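Local coordinates for hypothetical protein TT1465 (Thermus thermophilus, PDB 1WEK) that is of unknown function but has a Rossmann-like alpha/beta fold of the SLOG group of proteins, at residues V165-R170 and F197-E202. Numbering follows the deposited sequence.
Sequences VFLLDR and FRLTDE
Phe-166 and Arg-198 stand side by side on neighbouring strands at the edge of a parallel Rossmann-like sheet, where a beta-alpha-beta crossover through helix 170-185 sets edge strand 198-200 beside strand 165-168. Four backbone hydrogen bonds join the two segments: Arg-198 N to Val-165 O, Leu-167 N to Arg-198 O, Thr-200 N to Leu-167 O (2.9 Å, nearly straight), and Asp-169 N to Thr-200 O.

Arg-198 runs alongside the Phe-166 ring. Its CB lies 3.8 Å from Phe-166 CD2, and its CD 3.7 Å from CE2. A bend at chi3 (56°) then turns the head so that NE comes 3.6 Å from Phe-166 CE2; CZ also lies near CE2, NH1 reaches CE2 and CZ about equally, and NH2 makes a long, weak ion pair with Glu-205. CE2 sits over one face of the guanidinium, toward its rim, with the two planes 52° apart. A long aliphatic stem with a charged end suits this exposed edge: the methylenes shield the buried ring, which also packs on Val-206 and Ala-209 of helix 203-211, and the head can stay near solvent.

On the opposite face of the sheet, Leu-167 CD1 meets Phe-197 CD1 at 4.1 Å, apolar groups fitting a layer covered by helices 142-156 and 170-185. Back on the face of Phe-166, beta-branched Thr-200, at home in a strand, offers CG2 to Leu-168 CD2 (3.6 Å), while OG1 bonds Glu-205 and accepts Glu-202 N in an ST turn. Short carboxylates suit the start of helix 170-185, whose first-turn N-H groups lack backbone acceptors: Asp-169 caps Tyr-172 N, and Asp-201 OD1 accepts Arg-170 N at 2.8 Å from the syn side, 29° out of the carboxylate plane.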
# COMPACT_ATOMS: atom_id res chain seq x y z
N VAL A 165 14.58 32.93 5.57
CA VAL A 165 15.14 32.25 6.73
C VAL A 165 15.74 33.32 7.64
O VAL A 165 16.57 34.13 7.21
CB VAL A 165 16.26 31.25 6.36
CG1 VAL A 165 16.92 30.75 7.64
CG2 VAL A 165 15.69 30.08 5.57
N PHE A 166 15.30 33.36 8.89
CA PHE A 166 15.82 34.34 9.83
C PHE A 166 16.41 33.71 11.08
O PHE A 166 15.96 32.66 11.53
CB PHE A 166 14.70 35.30 10.26
CG PHE A 166 14.16 36.14 9.15
CD1 PHE A 166 13.14 35.68 8.35
CD2 PHE A 166 14.69 37.41 8.92
CE1 PHE A 166 12.63 36.47 7.33
CE2 PHE A 166 14.19 38.20 7.91
CZ PHE A 166 13.17 37.73 7.11
N LEU A 167 17.44 34.35 11.63
CA LEU A 167 18.06 33.89 12.87
C LEU A 167 17.90 35.07 13.82
O LEU A 167 18.44 36.14 13.57
CB LEU A 167 19.55 33.62 12.70
CG LEU A 167 20.03 32.73 11.55
CD1 LEU A 167 21.44 32.31 11.86
CD2 LEU A 167 19.14 31.49 11.38
N LEU A 168 17.14 34.87 14.88
CA LEU A 168 16.94 35.93 15.85
C LEU A 168 17.97 35.90 16.95
O LEU A 168 18.27 34.84 17.51
CB LEU A 168 15.53 35.85 16.45
CG LEU A 168 14.46 36.60 15.65
CD1 LEU A 168 13.08 36.33 16.24
CD2 LEU A 168 14.79 38.10 15.69
N ASP A 169 18.49 37.08 17.26
CA ASP A 169 19.50 37.31 18.30
C ASP A 169 20.91 37.13 17.76
O ASP A 169 21.51 36.06 17.88
CB ASP A 169 19.27 36.38 19.50
CG ASP A 169 20.18 36.72 20.66
OD1 ASP A 169 21.35 37.12 20.40
OD2 ASP A 169 19.74 36.59 21.83
N ARG A 170 21.44 38.20 17.17
CA ARG A 170 22.77 38.23 16.56
C ARG A 170 23.92 37.68 17.38
O ARG A 170 24.68 36.85 16.89
CB ARG A 170 23.12 39.67 16.18
CG ARG A 170 22.17 40.33 15.20
CD ARG A 170 22.75 41.66 14.74
NE ARG A 170 22.84 41.73 13.28
CZ ARG A 170 21.87 42.19 12.50
NH1 ARG A 170 20.73 42.64 13.03
NH2 ARG A 170 22.03 42.18 11.19
N PHE A 197 20.21 33.13 4.59
CA PHE A 197 19.57 33.50 5.85
C PHE A 197 19.89 34.94 6.24
O PHE A 197 20.86 35.53 5.76
CB PHE A 197 20.02 32.55 6.96
CG PHE A 197 21.50 32.58 7.22
CD1 PHE A 197 22.07 33.58 8.01
CD2 PHE A 197 22.34 31.61 6.66
CE1 PHE A 197 23.44 33.62 8.24
CE2 PHE A 197 23.72 31.64 6.88
CZ PHE A 197 24.27 32.64 7.67
N ARG A 198 19.06 35.49 7.12
CA ARG A 198 19.23 36.85 7.60
C ARG A 198 19.32 36.83 9.11
O ARG A 198 18.51 36.19 9.78
CB ARG A 198 18.04 37.72 7.17
CG ARG A 198 18.00 38.01 5.67
CD ARG A 198 16.76 38.80 5.25
NE ARG A 198 16.60 40.06 5.96
CZ ARG A 198 15.60 40.92 5.73
NH1 ARG A 198 14.68 40.63 4.81
NH2 ARG A 198 15.49 42.04 6.44
N LEU A 199 20.31 37.54 9.65
CA LEU A 199 20.50 37.58 11.09
C LEU A 199 19.90 38.88 11.61
O LEU A 199 20.18 39.95 11.09
CB LEU A 199 22.01 37.51 11.38
CG LEU A 199 22.49 36.95 12.71
CD1 LEU A 199 21.53 35.92 13.24
CD2 LEU A 199 23.86 36.34 12.51
N THR A 200 19.04 38.80 12.62
CA THR A 200 18.42 40.01 13.14
C THR A 200 18.05 39.94 14.61
O THR A 200 17.87 38.85 15.17
CB THR A 200 17.15 40.38 12.35
OG1 THR A 200 16.66 41.65 12.78
CG2 THR A 200 16.04 39.35 12.59
N ASP A 201 17.95 41.11 15.24
CA ASP A 201 17.58 41.21 16.66
C ASP A 201 16.12 41.64 16.83
O ASP A 201 15.57 41.56 17.93
CB ASP A 201 18.46 42.24 17.38
CG ASP A 201 19.82 41.69 17.76
OD1 ASP A 201 19.96 40.47 17.94
OD2 ASP A 201 20.76 42.49 17.92
N GLU A 202 15.49 42.07 15.74
CA GLU A 202 14.12 42.57 15.79
C GLU A 202 13.02 41.66 15.24
O GLU A 202 12.99 41.34 14.06
CB GLU A 202 14.08 43.91 15.06
CG GLU A 202 15.23 44.83 15.46
CD GLU A 202 15.58 45.84 14.37
OE1 GLU A 202 16.47 46.69 14.60
OE2 GLU A 202 14.96 45.78 13.29